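Local coordinates for uncharacterized protein (Pseudomonas aeruginosa UCBPP-PA14, PDB 3FD9) that keeps the type III secretion regulon switched off without inducing signals, disrupting self-association and DNA binding of the activator ExsA until ExsC relieves the block, at residues L219-P222 / L223-D227; Q165-T168 / Q169-A173; L33-L36 / Q37-P41; Y108-W111 / E112-D116; C51-L54 / Q55-A59. All coordinates share one frame; numbering follows the deposited sequence.

Interaction 1. Residues L219-P222 / L223-D227; sequences LWQP and LCRLD
Trp220 O takes the amide of Cys224, with N at 3.0 Å and close to the axis of the carbonyl, in the last turn of helix 217-223. One residue earlier Leu223 N bonds to Leu219 O, lying in the plane of that carbonyl. Cys224 then leaves helical geometry. The exit tightens there, since Arg225 N reaches back only three residues to Pro222 O (3.1 Å) and stands well above the carbonyl plane.

Leu223 and Cys224 both meet the indole of Trp220. Leu223 swings CG away from its own backbone N (chi1 -161°), and this carries CD2 over one face of the ring, 3.9 Å above the plane and displaced toward the rim, in a CH-pi contact. On the pyrrole part Cys224 SG makes an oblique sulfur-aromatic contact. Leu223 and Trp220 also face Met99 and Leu104 of helix 96-115, so the turn packs against that long helix, while Pro222 lies on helix 232-241. The Arg225 guanidinium forms a salt bridge with Asp229, further along the loop. Its chain passes the amide of Gln221, where Arg225 CD lies 3.9 Å from Gln221 NE2.

Interaction 2. Residues Q165-T168 / Q169-A173; sequences QART and QEQVA
Gln165 and Gln169 stand one turn apart on helix 157-189, the second arm of the helical hairpin, and their side chains run alongside each other in the same direction. The two NE2 atoms are neighbours at 3.8 Å and do not serve each other, both being donors. Gln165 NE2 is satisfied instead by Ser133 OG on the other arm.

The backbone polar groups are paired in regular helical fashion. Gln169 N bonds to Gln165 O at 2.8 Å, Glu170 N to Ala166 O, Gln171 N to Arg167 O and Val172 N to Thr168 O. Of these the Gln171 bond is the straightest, 162° at the hydrogen. Arg167 O also receives a weak second bond from Glu170 N. Thr168, the buried residue of the group, sets OG1 beside its backbone N (chi1 -67°), from where the hydroxyl is bonded to Cys164 O one turn back, while CG2 lies anti to the backbone N.

Arg167 crosses Glu170 at about a right angle. Its NH1 lies 3.3 Å from the methylene Glu170 CG, which sits at the guanidinium edge, whereas NH1 to Glu170 OE2 is 4.5 Å, too long for a salt bridge. The attraction is therefore probably modest. Arg167 CD also meets Gln171 NE2 at 3.7 Å.

Thr168 and Gln165 press on Leu136, and Gln171 on Leu129, all on the partner helix 119-147; Gln171 additionally packs on Arg145 of the second subunit.

Interaction 3. Residues L33-L36 / Q37-P41; sequences LALL and QRMLP
The closing turns of helix 30-39, in the N-terminal domain of ExsD, bring Leu35 against Met39 and Leu33 against Gln37. Met39 is a selenomethionine. Leu35 CD1 touches its terminal methyl CE at 3.6 Å and its CG at 3.7 Å. The bend of the Met39 chain at chi2 (-54°), with chi3 nearer to trans, leaves CE beside Leu35 CD1. On another flank Leu33 CD2 meets the amide of Gln37, 3.9 Å from NE2; there the glutamine chain is extended beyond CG and crosses the leucine at a slant.

Backbone bonds bind the same turns together. Gln37 N bonds to Leu33 O at 2.8 Å, Met39 N to Leu35 O at 3.0 Å and Leu40 N to Leu36 O at 2.9 Å. Arg38 N to Ala34 O is longer, and the donor there lies above the carbonyl plane. Leu40, whose amide still completes a turn, is the first residue with non-helical backbone angles.

Leu36, Met39 and Leu40 pack on helix 66-76, and Leu40 and Gln37 also reach Leu45 of helix 42-50. Leu35 and Arg38 meet the second subunit, Leu35 at its Ile100 and Arg38 in a salt bridge with its Glu112. Met39 touches both, Leu73 of its own chain and Trp193 of the second subunit.

Pro41 follows at the N-cap position of helix 42-50. Helix 30-39 ends with Leu40 N bonded to Leu36 O before the chain enters a tight turn joining two consecutive helices, 30-39 and 42-50, of the N-terminal domain.

Interaction 4. Residues Y108-W111 / E112-D116; sequences YGWW and ESLLD
Gly109 O accepts two bonds from Ser113 on helix 96-115: the amide N at 3.2 Å and the hydroxyl OG at 3.1 Å, from opposite faces of the carbonyl plane. Ser113 OG, beside its own backbone N (chi1 -65°), can thus fold back on the preceding turn. Glu112 N bonds to Tyr108 O (2.8 Å), while Leu114 N uses Trp111 O, three residues back, and has only a weak bond to Trp110 O as the helix nears its end.

The two leucine-indole contacts each join residues four apart. Leu114 covers one face of Trp110, with CG 4.3 Å from the centroid of the six-membered ring. Leu115 CD1 lies over Trp111 at 3.8 Å from the corresponding centroid, although Leu115 is poorly ordered. Trp111 CE3 in turn lies over the ring of Tyr108, three residues back. Further indoles pack edge-to-face, Trp239 with Trp110 and Trp190 with Trp111.

The charged group in the contact is that of Glu112, whose OE2 lies near the plane of the Tyr108 ring at its edge, 4.1 Å from CE2. The same oxygen makes salt bridges to Arg123 and to Arg38 of the third subunit. Two guanidinium partners on one oxygen would probably stabilise the ionised carboxylate, although the residue is buried.

Interaction 5. Residues C51-L54 / Q55-A59; sequences CEWL and QQRLA
One face of the Trp53 indole is covered by Arg57 CD, 3.6 Å above the ring plane and displaced toward the rim, one turn further along helix 52-60. This helix belongs to the N-terminal domain and has Cys51 as its N-cap. The nearest ring atom is CZ2, and the contact is of the CH-pi kind. The two side chains run alongside each other in the same direction; CD lies on the ring, and the guanidinium plane is turned 56° from the indole. Trp53 CG is anti to the backbone N (chi1 175°), which sends the indole along the helix to the arginine.

Their polar ends converge on Asp89: Trp53 NE1 donates to OD2, and Arg57 NH1 forms a salt bridge with OD1. Arg57 NE is bonded to Leu62 O as well, which helps to fix the rotation of the guanidinium. One carboxylate thus holds both members of the CH-pi pair, and the Trp53 ring is also packed against Ile72 of helix 66-76.

Ordinary helical bonds connect the backbone: Gln56 N to Glu52 O at 2.8 Å, Arg57 N to Trp53 O at 3.1 Å and Leu58 N to Leu54 O at 2.9 Å. Gln56 points its amide elsewhere, OE1 taking a bond from Gln247 and NE2 giving one to Asp250. Leu54 packs on Leu48 and Phe49 of helix 42-50.

The cap closes the first turn: Cys51 SG accepts the amide of Leu54, with SG to Leu54 N at 3.6 Å and a nearly straight 167° at the hydrogen.

In the fold
Along the chain the contacts come in series: interaction 3, interaction 5, interaction 4, interaction 2 and interaction 1, each within one helix or at its end. Interactions 3 and 5 belong to the N-terminal domain, on helices 30-39 and 52-60, with centres about 18 Å apart. Interaction 4, on helix 96-115, is the nearest of the other four to interaction 1, about 7 Å between nearest atoms, since Leu219, Trp220, Leu223 and Leu226 pack on that helix. Interaction 2 lies out on the hairpin helix 157-189, about 44 Å from interaction 1 between centres. Interactions 3 and 4, with centres about 38 Å apart within one chain, meet between subunits through Arg38 and Glu112, linking helix 30-39 to helix 96-115 of another copy.

Interaction 1. Residues L219-P222 / L223-D227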
# COMPACT_ATOMS: atom_id res chain seq x y z
N LEU A 219 -22.64 -26.96 9.03
CA LEU A 219 -21.75 -26.32 8.07
C LEU A 219 -20.71 -27.31 7.54
O LEU A 219 -20.44 -27.34 6.33
CB LEU A 219 -21.01 -25.15 8.70
CG LEU A 219 -19.85 -24.68 7.82
CD1 LEU A 219 -20.39 -24.13 6.51
CD2 LEU A 219 -18.97 -23.65 8.53
N TRP A 220 -20.14 -28.11 8.43
CA TRP A 220 -19.06 -29.00 8.04
C TRP A 220 -19.50 -30.12 7.11
O TRP A 220 -18.83 -30.40 6.13
CB TRP A 220 -18.36 -29.59 9.26
CG TRP A 220 -16.88 -29.71 9.05
CD1 TRP A 220 -16.18 -30.85 8.77
CD2 TRP A 220 -15.91 -28.65 9.07
NE1 TRP A 220 -14.84 -30.56 8.63
CE2 TRP A 220 -14.65 -29.22 8.81
CE3 TRP A 220 -15.99 -27.27 9.29
CZ2 TRP A 220 -13.49 -28.46 8.77
CZ3 TRP A 220 -14.83 -26.52 9.25
CH2 TRP A 220 -13.60 -27.11 8.99
N GLN A 221 -20.62 -30.76 7.43
CA GLN A 221 -21.14 -31.83 6.59
C GLN A 221 -21.09 -31.46 5.09
O GLN A 221 -20.44 -32.15 4.31
CB GLN A 221 -22.54 -32.27 7.05
CG GLN A 221 -23.50 -32.66 5.93
CD GLN A 221 -23.22 -34.04 5.35
OE1 GLN A 221 -22.56 -34.87 5.97
NE2 GLN A 221 -23.74 -34.28 4.15
N PRO A 222 -21.75 -30.35 4.70
CA PRO A 222 -21.72 -29.94 3.30
C PRO A 222 -20.33 -29.50 2.84
O PRO A 222 -19.98 -29.68 1.68
CB PRO A 222 -22.64 -28.72 3.27
CG PRO A 222 -23.41 -28.77 4.54
CD PRO A 222 -22.53 -29.42 5.53
N LEU A 223 -19.55 -28.93 3.75
CA LEU A 223 -18.26 -28.38 3.38
C LEU A 223 -17.33 -29.48 2.88
O LEU A 223 -16.54 -29.27 1.96
CB LEU A 223 -17.63 -27.62 4.56
CG LEU A 223 -16.53 -26.63 4.21
CD1 LEU A 223 -17.09 -25.49 3.39
CD2 LEU A 223 -15.86 -26.09 5.45
N CYS A 224 -17.44 -30.66 3.47
CA CYS A 224 -16.55 -31.76 3.13
C CYS A 224 -17.06 -32.57 1.96
O CYS A 224 -16.50 -33.62 1.63
CB CYS A 224 -16.37 -32.69 4.33
SG CYS A 224 -15.56 -31.90 5.71
N ARG A 225 -18.12 -32.08 1.32
CA ARG A 225 -18.71 -32.80 0.21
C ARG A 225 -18.90 -31.89 -0.98
O ARG A 225 -19.69 -32.16 -1.87
CB ARG A 225 -20.05 -33.41 0.60
CG ARG A 225 -20.01 -34.17 1.91
CD ARG A 225 -20.85 -35.42 1.84
NE ARG A 225 -20.13 -36.51 1.20
CZ ARG A 225 -20.36 -36.95 -0.04
NH1 ARG A 225 -21.32 -36.39 -0.77
NH2 ARG A 225 -19.64 -37.95 -0.53
N LEU A 226 -18.18 -30.78 -0.98
CA LEU A 226 -18.37 -29.81 -2.04
C LEU A 226 -18.29 -30.48 -3.41
O LEU A 226 -19.10 -30.19 -4.30
CB LEU A 226 -17.34 -28.68 -1.92
CG LEU A 226 -17.61 -27.75 -0.73
CD1 LEU A 226 -16.51 -26.73 -0.58
CD2 LEU A 226 -18.96 -27.09 -0.91
N ASP A 227 -17.31 -31.36 -3.56
CA ASP A 227 -17.01 -31.97 -4.85
C ASP A 227 -17.99 -33.07 -5.23
O ASP A 227 -18.27 -33.31 -6.40
CB ASP A 227 -15.59 -32.54 -4.83
CG ASP A 227 -15.10 -32.90 -6.21
OD1 ASP A 227 -15.24 -32.07 -7.13
OD2 ASP A 227 -14.55 -34.02 -6.37

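Interaction 2. Residues Q165-T168 / Q169-A173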
# COMPACT_ATOMS: atom_id res chain seq x y z
N GLN A 165 -0.27 7.99 27.07
CA GLN A 165 0.34 6.75 26.62
C GLN A 165 0.24 5.68 27.70
O GLN A 165 -0.06 4.52 27.41
CB GLN A 165 1.81 6.98 26.23
CG GLN A 165 2.46 5.79 25.54
CD GLN A 165 1.91 5.55 24.14
OE1 GLN A 165 2.07 6.39 23.25
NE2 GLN A 165 1.28 4.40 23.93
N ALA A 166 0.49 6.08 28.94
CA ALA A 166 0.36 5.18 30.08
C ALA A 166 -1.04 4.58 30.15
O ALA A 166 -1.21 3.37 30.13
CB ALA A 166 0.70 5.90 31.38
N ARG A 167 -2.05 5.45 30.24
CA ARG A 167 -3.44 5.01 30.26
C ARG A 167 -3.71 4.06 29.10
O ARG A 167 -4.13 2.92 29.30
CB ARG A 167 -4.38 6.21 30.18
CG ARG A 167 -5.84 5.85 29.90
CD ARG A 167 -6.45 5.01 31.02
NE ARG A 167 -6.40 5.70 32.31
CZ ARG A 167 -5.63 5.33 33.33
NH1 ARG A 167 -4.85 4.26 33.22
NH2 ARG A 167 -5.64 6.01 34.47
N THR A 168 -3.46 4.53 27.89
CA THR A 168 -3.65 3.71 26.70
C THR A 168 -3.01 2.36 26.91
O THR A 168 -3.60 1.33 26.60
CB THR A 168 -3.05 4.38 25.45
OG1 THR A 168 -3.79 5.57 25.13
CG2 THR A 168 -3.10 3.43 24.26
N GLN A 169 -1.80 2.37 27.45
CA GLN A 169 -1.05 1.14 27.68
C GLN A 169 -1.75 0.23 28.69
O GLN A 169 -1.72 -0.99 28.55
CB GLN A 169 0.36 1.47 28.18
CG GLN A 169 1.44 0.54 27.67
CD GLN A 169 1.55 0.55 26.15
OE1 GLN A 169 0.71 -0.03 25.45
NE2 GLN A 169 2.58 1.22 25.64
N GLU A 170 -2.38 0.83 29.69
CA GLU A 170 -3.06 0.07 30.73
C GLU A 170 -4.20 -0.73 30.14
O GLU A 170 -4.32 -1.94 30.37
CB GLU A 170 -3.60 0.99 31.83
CG GLU A 170 -2.63 2.04 32.33
CD GLU A 170 -1.51 1.47 33.20
OE1 GLU A 170 -1.20 0.26 33.07
OE2 GLU A 170 -0.95 2.23 34.02
N GLN A 171 -5.06 -0.06 29.38
CA GLN A 171 -6.23 -0.72 28.83
C GLN A 171 -5.87 -1.77 27.79
O GLN A 171 -6.57 -2.77 27.66
CB GLN A 171 -7.24 0.29 28.26
CG GLN A 171 -6.63 1.53 27.64
CD GLN A 171 -7.58 2.71 27.71
OE1 GLN A 171 -7.60 3.57 26.82
NE2 GLN A 171 -8.39 2.76 28.76
N VAL A 172 -4.78 -1.56 27.07
CA VAL A 172 -4.30 -2.59 26.17
C VAL A 172 -3.98 -3.85 26.99
O VAL A 172 -4.37 -4.96 26.63
CB VAL A 172 -3.07 -2.14 25.35
CG1 VAL A 172 -2.37 -3.33 24.71
CG2 VAL A 172 -3.49 -1.15 24.28
N ALA A 173 -3.28 -3.66 28.10
CA ALA A 173 -2.94 -4.77 28.98
C ALA A 173 -4.19 -5.53 29.42
O ALA A 173 -4.19 -6.76 29.46
CB ALA A 173 -2.18 -4.27 30.20

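Interaction 3. Residues L33-L36 / Q37-P41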
# COMPACT_ATOMS: atom_id res chain seq x y z
N LEU A 33 -9.57 3.43 -7.97
CA LEU A 33 -10.36 4.53 -7.43
C LEU A 33 -10.62 5.61 -8.48
O LEU A 33 -11.73 6.13 -8.58
CB LEU A 33 -9.67 5.14 -6.22
CG LEU A 33 -10.53 6.10 -5.41
CD1 LEU A 33 -11.41 5.30 -4.46
CD2 LEU A 33 -9.67 7.08 -4.64
N ALA A 34 -9.62 5.95 -9.28
CA ALA A 34 -9.77 7.01 -10.27
C ALA A 34 -10.84 6.67 -11.29
O ALA A 34 -11.57 7.55 -11.76
CB ALA A 34 -8.44 7.29 -10.97
N LEU A 35 -10.94 5.40 -11.65
CA LEU A 35 -11.89 4.98 -12.66
C LEU A 35 -13.28 5.05 -12.06
O LEU A 35 -14.23 5.54 -12.68
CB LEU A 35 -11.58 3.57 -13.12
CG LEU A 35 -12.59 2.93 -14.07
CD1 LEU A 35 -12.84 3.79 -15.30
CD2 LEU A 35 -12.12 1.53 -14.45
N LEU A 36 -13.39 4.55 -10.83
CA LEU A 36 -14.64 4.58 -10.10
C LEU A 36 -15.12 6.01 -9.89
O LEU A 36 -16.30 6.29 -10.05
CB LEU A 36 -14.49 3.87 -8.75
CG LEU A 36 -14.18 2.38 -8.83
CD1 LEU A 36 -13.85 1.83 -7.46
CD2 LEU A 36 -15.33 1.63 -9.46
N GLN A 37 -14.21 6.92 -9.57
CA GLN A 37 -14.60 8.30 -9.32
C GLN A 37 -15.16 8.94 -10.57
O GLN A 37 -16.06 9.76 -10.51
CB GLN A 37 -13.44 9.11 -8.76
CG GLN A 37 -13.29 8.94 -7.27
CD GLN A 37 -12.08 9.66 -6.70
OE1 GLN A 37 -11.11 9.95 -7.41
NE2 GLN A 37 -12.13 9.96 -5.40
N ARG A 38 -14.63 8.55 -11.72
CA ARG A 38 -15.07 9.14 -12.98
C ARG A 38 -16.43 8.59 -13.39
O ARG A 38 -17.26 9.32 -13.96
CB ARG A 38 -14.02 8.87 -14.07
CG ARG A 38 -14.46 9.27 -15.45
CD ARG A 38 -14.69 10.77 -15.54
NE ARG A 38 -13.48 11.55 -15.33
CZ ARG A 38 -13.44 12.88 -15.34
NH1 ARG A 38 -14.54 13.58 -15.55
NH2 ARG A 38 -12.29 13.52 -15.14
N MSE A 39 -16.67 7.31 -13.10
CA MSE A 39 -17.83 6.62 -13.64
C MSE A 39 -19.05 6.70 -12.72
O MSE A 39 -20.20 6.74 -13.19
CB MSE A 39 -17.49 5.16 -13.94
CG MSE A 39 -16.33 5.00 -14.88
SE MSE A 39 -16.60 6.00 -16.55
CE MSE A 39 -14.75 6.39 -16.97
N LEU A 40 -18.79 6.72 -11.42
CA LEU A 40 -19.85 6.78 -10.42
C LEU A 40 -20.06 8.21 -9.94
O LEU A 40 -19.11 8.90 -9.57
CB LEU A 40 -19.50 5.89 -9.23
CG LEU A 40 -19.53 4.39 -9.47
CD1 LEU A 40 -19.53 3.65 -8.14
CD2 LEU A 40 -20.76 4.01 -10.26
N PRO A 41 -21.33 8.65 -9.95
CA PRO A 41 -21.80 9.90 -9.35
C PRO A 41 -21.36 9.97 -7.90
O PRO A 41 -21.28 8.93 -7.25
CB PRO A 41 -23.32 9.76 -9.41
CG PRO A 41 -23.58 8.82 -10.53
CD PRO A 41 -22.43 7.88 -10.56

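Interaction 4. Residues Y108-W111 / E112-D116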
# COMPACT_ATOMS: atom_id res chain seq x y z
N TYR A 108 -14.85 -18.84 11.98
CA TYR A 108 -14.18 -18.95 13.27
C TYR A 108 -14.42 -17.72 14.12
O TYR A 108 -14.55 -17.81 15.33
CB TYR A 108 -12.68 -19.17 13.11
CG TYR A 108 -11.99 -19.42 14.42
CD1 TYR A 108 -11.72 -20.72 14.86
CD2 TYR A 108 -11.62 -18.37 15.25
CE1 TYR A 108 -11.10 -20.96 16.07
CE2 TYR A 108 -11.01 -18.59 16.46
CZ TYR A 108 -10.74 -19.89 16.87
OH TYR A 108 -10.12 -20.11 18.07
N GLY A 109 -14.48 -16.56 13.49
CA GLY A 109 -14.80 -15.34 14.20
C GLY A 109 -16.20 -15.42 14.77
O GLY A 109 -16.45 -15.00 15.90
N TRP A 110 -17.11 -15.97 13.98
CA TRP A 110 -18.48 -16.18 14.43
C TRP A 110 -18.52 -17.19 15.57
O TRP A 110 -19.05 -16.90 16.64
CB TRP A 110 -19.35 -16.63 13.26
CG TRP A 110 -20.75 -16.88 13.65
CD1 TRP A 110 -21.78 -15.97 13.66
CD2 TRP A 110 -21.31 -18.12 14.10
NE1 TRP A 110 -22.93 -16.58 14.09
CE2 TRP A 110 -22.67 -17.89 14.37
CE3 TRP A 110 -20.78 -19.39 14.31
CZ2 TRP A 110 -23.51 -18.90 14.83
CZ3 TRP A 110 -21.62 -20.39 14.77
CH2 TRP A 110 -22.97 -20.14 15.02
N TRP A 111 -17.96 -18.38 15.36
CA TRP A 111 -17.89 -19.38 16.42
C TRP A 111 -17.38 -18.74 17.70
O TRP A 111 -18.04 -18.77 18.73
CB TRP A 111 -16.96 -20.52 16.01
CG TRP A 111 -16.81 -21.57 17.06
CD1 TRP A 111 -17.76 -22.46 17.47
CD2 TRP A 111 -15.64 -21.87 17.83
NE1 TRP A 111 -17.26 -23.29 18.44
CE2 TRP A 111 -15.96 -22.94 18.68
CE3 TRP A 111 -14.35 -21.33 17.88
CZ2 TRP A 111 -15.04 -23.48 19.58
CZ3 TRP A 111 -13.44 -21.87 18.76
CH2 TRP A 111 -13.79 -22.93 19.60
N GLU A 112 -16.21 -18.14 17.62
CA GLU A 112 -15.61 -17.44 18.75
C GLU A 112 -16.62 -16.60 19.55
O GLU A 112 -16.58 -16.59 20.78
CB GLU A 112 -14.50 -16.55 18.22
CG GLU A 112 -13.52 -16.10 19.24
CD GLU A 112 -12.53 -15.12 18.66
OE1 GLU A 112 -12.97 -14.19 17.95
OE2 GLU A 112 -11.32 -15.30 18.91
N SER A 113 -17.50 -15.90 18.84
CA SER A 113 -18.48 -15.00 19.47
C SER A 113 -19.49 -15.74 20.33
O SER A 113 -19.98 -15.18 21.30
CB SER A 113 -19.24 -14.20 18.41
OG SER A 113 -18.39 -13.32 17.70
N LEU A 114 -19.83 -16.97 19.95
CA LEU A 114 -20.73 -17.77 20.78
C LEU A 114 -20.14 -17.92 22.17
O LEU A 114 -20.82 -17.70 23.17
CB LEU A 114 -20.95 -19.15 20.18
CG LEU A 114 -21.64 -19.28 18.82
CD1 LEU A 114 -21.80 -20.76 18.51
CD2 LEU A 114 -22.99 -18.57 18.82
N LEU A 115 -18.87 -18.31 22.23
CA LEU A 115 -18.19 -18.58 23.49
C LEU A 115 -18.14 -17.35 24.40
O LEU A 115 -18.02 -17.48 25.62
CB LEU A 115 -16.77 -19.09 23.22
CG LEU A 115 -16.65 -20.21 22.19
CD1 LEU A 115 -15.24 -20.77 22.16
CD2 LEU A 115 -17.66 -21.32 22.47
N ASP A 116 -18.24 -16.18 23.80
CA ASP A 116 -18.26 -14.91 24.52
C ASP A 116 -18.47 -13.81 23.49
O ASP A 116 -17.63 -13.59 22.62
CB ASP A 116 -16.95 -14.68 25.28
CG ASP A 116 -16.96 -13.39 26.09
OD1 ASP A 116 -17.77 -12.48 25.78
OD2 ASP A 116 -16.15 -13.27 27.04

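Interaction 5. Residues C51-L54 / Q55-A59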
# COMPACT_ATOMS: atom_id res chain seq x y z
N CYS A 51 -21.62 0.21 1.71
CA CYS A 51 -22.41 -1.00 1.51
C CYS A 51 -21.79 -2.23 2.18
O CYS A 51 -20.58 -2.29 2.39
CB CYS A 51 -22.67 -1.23 0.02
SG CYS A 51 -21.34 -2.03 -0.89
N GLU A 52 -22.63 -3.20 2.52
CA GLU A 52 -22.19 -4.38 3.27
C GLU A 52 -21.12 -5.19 2.56
O GLU A 52 -20.16 -5.64 3.19
CB GLU A 52 -23.38 -5.28 3.60
CG GLU A 52 -24.20 -4.80 4.78
CD GLU A 52 -23.51 -5.05 6.10
OE1 GLU A 52 -22.27 -5.26 6.10
OE2 GLU A 52 -24.20 -5.05 7.14
N TRP A 53 -21.31 -5.41 1.26
CA TRP A 53 -20.39 -6.19 0.44
C TRP A 53 -18.99 -5.62 0.52
O TRP A 53 -18.05 -6.31 0.88
CB TRP A 53 -20.85 -6.21 -1.02
CG TRP A 53 -19.91 -6.90 -1.96
CD1 TRP A 53 -19.71 -8.24 -2.08
CD2 TRP A 53 -19.05 -6.28 -2.92
NE1 TRP A 53 -18.77 -8.50 -3.05
CE2 TRP A 53 -18.35 -7.31 -3.59
CE3 TRP A 53 -18.79 -4.95 -3.29
CZ2 TRP A 53 -17.42 -7.06 -4.59
CZ3 TRP A 53 -17.86 -4.70 -4.28
CH2 TRP A 53 -17.18 -5.76 -4.92
N LEU A 54 -18.85 -4.34 0.20
CA LEU A 54 -17.53 -3.72 0.19
C LEU A 54 -16.97 -3.66 1.61
O LEU A 54 -15.76 -3.73 1.80
CB LEU A 54 -17.59 -2.34 -0.45
CG LEU A 54 -16.23 -1.69 -0.73
CD1 LEU A 54 -15.31 -2.64 -1.49
CD2 LEU A 54 -16.39 -0.38 -1.49
N GLN A 55 -17.84 -3.55 2.60
CA GLN A 55 -17.42 -3.52 3.99
C GLN A 55 -16.84 -4.87 4.42
O GLN A 55 -15.91 -4.94 5.22
CB GLN A 55 -18.59 -3.15 4.90
CG GLN A 55 -19.08 -1.72 4.76
CD GLN A 55 -18.13 -0.73 5.38
OE1 GLN A 55 -17.25 -1.09 6.16
NE2 GLN A 55 -18.30 0.54 5.03
N GLN A 56 -17.43 -5.94 3.89
CA GLN A 56 -17.00 -7.30 4.15
C GLN A 56 -15.61 -7.51 3.56
O GLN A 56 -14.72 -8.05 4.22
CB GLN A 56 -18.01 -8.27 3.54
CG GLN A 56 -17.65 -9.76 3.61
CD GLN A 56 -18.83 -10.66 3.23
OE1 GLN A 56 -19.82 -10.76 3.97
NE2 GLN A 56 -18.74 -11.32 2.07
N ARG A 57 -15.43 -7.08 2.32
CA ARG A 57 -14.13 -7.19 1.67
C ARG A 57 -13.08 -6.39 2.42
O ARG A 57 -11.96 -6.86 2.59
CB ARG A 57 -14.20 -6.79 0.20
CG ARG A 57 -15.03 -7.77 -0.61
CD ARG A 57 -14.83 -7.59 -2.09
NE ARG A 57 -13.49 -8.02 -2.50
CZ ARG A 57 -13.24 -9.06 -3.29
NH1 ARG A 57 -14.23 -9.80 -3.78
NH2 ARG A 57 -11.98 -9.36 -3.60
N LEU A 58 -13.44 -5.19 2.88
CA LEU A 58 -12.50 -4.39 3.66
C LEU A 58 -12.02 -5.14 4.91
O LEU A 58 -10.81 -5.33 5.11
CB LEU A 58 -13.13 -3.05 4.06
CG LEU A 58 -12.30 -2.15 4.99
CD1 LEU A 58 -10.94 -1.86 4.43
CD2 LEU A 58 -13.04 -0.84 5.27
N ALA A 59 -12.97 -5.57 5.73
CA ALA A 59 -12.66 -6.29 6.96
C ALA A 59 -11.79 -7.53 6.71
O ALA A 59 -10.97 -7.91 7.55
CB ALA A 59 -13.94 -6.68 7.67